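Local coordinates for YopX protein domain-containing protein (Enterococcus faecalis, PDB 2OX7) that is of unknown function but belongs to the YopX protein family, at residues F111-L116 and S123-R128. Numbering follows the deposited sequence.
Sequences FFWEFL and SNILYR
The six-membered ring of Trp113 pushes its outer rim against Asn124 and Ile125, joining the end of strand 110-113 to the short helix 122-126. Its CZ3 lies 3.8 Å from Ile125 CG1, which reaches the ring obliquely, while CH2 meets the backbone carbon C of Asn124 at 4.0 Å, at the ring edge and near its plane. From the Asn124 side chain it is CB that meets the indole, 4.1 Å from both CZ2 and CH2; the side chains cross at about a right angle, with ring and amide planes 42° apart. In Ile125 the CG1 branch stands anti to the carbonyl carbon (chi1 -67°), which leaves CG1, rather than CG2, to touch the indole.

A type II turn from Trp113 to Leu116 folds the chain back so that Leu116 CD2 sits over one face of the indole, 3.4 Å above its plane. Phe120 meets the ring edge-to-face. Trp113 thus lies between sheet and helix, with Ile104 of the neighbouring strand 101-107 and Leu87 of strand 85-89 also packing on it.

No hydrogen bond spans the two segments, and the polar ends are satisfied by other partners. Trp113 NE1 binds Leu118 O, whereas Asn124 ND2 binds Val119 O and Asp108 of the third subunit; Asn124 OD1 makes a weak hydrogen bond to Ser123 OG of the second subunit. The contact is therefore a small, buried apolar one, in which Asn124 presents its aliphatic carbon to the indole and turns its amide to the connecting loop and to neighbouring subunits, linking packing within the chain to the four-chain assembly.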
loop_
_atom_site.group_PDB
_atom_site.type_symbol
_atom_site.label_atom_id
_atom_site.label_comp_id
_atom_site.label_asym_id
_atom_site.label_seq_id
_atom_site.Cartn_x
_atom_site.Cartn_y
_atom_site.Cartn_z
ATOM N N PHE A 111 3.610 8.289 -2.627
ATOM C CA PHE A 111 5.016 8.427 -2.437
ATOM C C PHE A 111 5.547 7.126 -1.826
ATOM O O PHE A 111 4.851 6.414 -1.068
ATOM C CB PHE A 111 5.326 9.598 -1.476
ATOM C CG PHE A 111 4.953 10.962 -2.018
ATOM C CD1 PHE A 111 5.773 11.606 -2.955
ATOM C CD2 PHE A 111 3.777 11.569 -1.646
ATOM C CE1 PHE A 111 5.411 12.838 -3.458
ATOM C CE2 PHE A 111 3.405 12.815 -2.133
ATOM C CZ PHE A 111 4.211 13.450 -3.038
ATOM N N PHE A 112 6.797 6.821 -2.119
ATOM C CA PHE A 112 7.398 5.619 -1.569
ATOM C C PHE A 112 8.909 5.720 -1.581
ATOM O O PHE A 112 9.469 6.532 -2.320
ATOM C CB PHE A 112 6.933 4.403 -2.342
ATOM C CG PHE A 112 7.356 4.411 -3.748
ATOM C CD1 PHE A 112 8.453 3.662 -4.124
ATOM C CD2 PHE A 112 6.630 5.130 -4.708
ATOM C CE1 PHE A 112 8.875 3.649 -5.457
ATOM C CE2 PHE A 112 7.048 5.139 -6.033
ATOM C CZ PHE A 112 8.184 4.404 -6.392
ATOM N N TRP A 113 9.543 4.906 -0.739
ATOM C CA TRP A 113 11.000 4.770 -0.738
ATOM C C TRP A 113 11.373 3.574 -1.583
ATOM O O TRP A 113 10.848 2.462 -1.431
ATOM C CB TRP A 113 11.566 4.647 0.674
ATOM C CG TRP A 113 10.740 3.925 1.667
ATOM C CD1 TRP A 113 9.896 2.885 1.455
ATOM C CD2 TRP A 113 10.749 4.173 3.086
ATOM N NE1 TRP A 113 9.327 2.482 2.658
ATOM C CE2 TRP A 113 9.814 3.276 3.673
ATOM C CE3 TRP A 113 11.402 5.128 3.900
ATOM C CZ2 TRP A 113 9.562 3.235 5.079
ATOM C CZ3 TRP A 113 11.138 5.109 5.317
ATOM C CH2 TRP A 113 10.217 4.165 5.881
ATOM N N GLU A 114 12.309 3.813 -2.488
ATOM C CA GLU A 114 12.669 2.817 -3.493
ATOM C C GLU A 114 13.485 1.698 -2.919
ATOM O O GLU A 114 14.430 1.913 -2.163
ATOM C CB GLU A 114 13.349 3.502 -4.693
ATOM C CG GLU A 114 12.357 4.244 -5.575
ATOM C CD GLU A 114 12.892 4.529 -6.998
ATOM O OE1 GLU A 114 14.099 4.774 -7.137
ATOM O OE2 GLU A 114 12.104 4.515 -7.980
ATOM N N PHE A 115 13.083 0.465 -3.237
ATOM C CA PHE A 115 13.833 -0.732 -2.834
ATOM C C PHE A 115 13.765 -0.962 -1.327
ATOM O O PHE A 115 14.755 -1.342 -0.666
ATOM C CB PHE A 115 15.297 -0.690 -3.355
ATOM C CG PHE A 115 15.428 -0.099 -4.751
ATOM C CD1 PHE A 115 14.389 -0.241 -5.696
ATOM C CD2 PHE A 115 16.577 0.603 -5.117
ATOM C CE1 PHE A 115 14.491 0.311 -6.980
ATOM C CE2 PHE A 115 16.696 1.160 -6.397
ATOM C CZ PHE A 115 15.645 1.014 -7.331
ATOM N N LEU A 116 12.600 -0.665 -0.757
ATOM C CA LEU A 116 12.396 -0.959 0.650
ATOM C C LEU A 116 10.961 -1.439 0.820
ATOM O O LEU A 116 10.015 -0.719 0.481
ATOM C CB LEU A 116 12.704 0.274 1.529
ATOM C CG LEU A 116 12.619 0.122 3.055
ATOM C CD1 LEU A 116 13.575 -0.875 3.660
ATOM C CD2 LEU A 116 12.855 1.479 3.692
ATOM N N SER A 123 4.768 6.782 10.685
ATOM C CA SER A 123 5.155 5.956 11.836
ATOM C C SER A 123 6.318 5.017 11.450
ATOM O O SER A 123 7.210 4.767 12.292
ATOM C CB SER A 123 3.925 5.160 12.356
ATOM O OG SER A 123 3.576 4.179 11.411
ATOM N N ASN A 124 6.351 4.516 10.204
ATOM C CA ASN A 124 7.501 3.700 9.781
ATOM C C ASN A 124 8.801 4.497 9.649
ATOM O O ASN A 124 9.924 3.988 9.920
ATOM C CB ASN A 124 7.273 2.980 8.463
ATOM C CG ASN A 124 6.871 1.521 8.671
ATOM O OD1 ASN A 124 7.255 0.876 9.664
ATOM N ND2 ASN A 124 6.137 0.989 7.692
ATOM N N ILE A 125 8.653 5.748 9.260
ATOM C CA ILE A 125 9.843 6.628 9.181
ATOM C C ILE A 125 10.494 6.787 10.568
ATOM O O ILE A 125 11.713 6.893 10.694
ATOM C CB ILE A 125 9.488 7.987 8.526
ATOM C CG1 ILE A 125 9.106 7.809 7.035
ATOM C CG2 ILE A 125 10.670 8.977 8.629
ATOM C CD1 ILE A 125 8.280 8.979 6.514
ATOM N N LEU A 126 9.665 6.793 11.621
ATOM C CA LEU A 126 10.144 7.100 12.972
ATOM C C LEU A 126 10.370 5.891 13.860
ATOM O O LEU A 126 10.923 6.032 14.977
ATOM C CB LEU A 126 9.173 8.089 13.632
ATOM C CG LEU A 126 9.000 9.423 12.893
ATOM C CD1 LEU A 126 7.961 10.344 13.617
ATOM C CD2 LEU A 126 10.345 10.180 12.672
ATOM N N TYR A 127 9.967 4.722 13.383
ATOM C CA TYR A 127 9.906 3.513 14.221
ATOM C C TYR A 127 11.329 3.057 14.552
ATOM O O TYR A 127 12.227 3.139 13.704
ATOM C CB TYR A 127 9.177 2.432 13.439
ATOM C CG TYR A 127 8.762 1.218 14.250
ATOM C CD1 TYR A 127 8.009 1.363 15.428
ATOM C CD2 TYR A 127 9.050 -0.055 13.795
ATOM C CE1 TYR A 127 7.590 0.223 16.150
ATOM C CE2 TYR A 127 8.637 -1.202 14.505
ATOM C CZ TYR A 127 7.911 -1.036 15.677
ATOM O OH TYR A 127 7.511 -2.174 16.360
ATOM N N ARG A 128 11.521 2.555 15.767
ATOM C CA ARG A 128 12.839 2.023 16.178
ATOM C C ARG A 128 13.927 3.073 15.918
ATOM O O ARG A 128 13.822 4.186 16.441
ATOM C CB ARG A 128 13.084 0.670 15.510
ATOM C CG ARG A 128 12.289 -0.469 16.216
ATOM C CD ARG A 128 12.273 -1.804 15.458
ATOM N NE ARG A 128 11.222 -2.692 15.980
ATOM C CZ ARG A 128 11.357 -3.483 17.050
ATOM N NH1 ARG A 128 12.502 -3.519 17.721
ATOM N NH2 ARG A 128 10.342 -4.244 17.453
#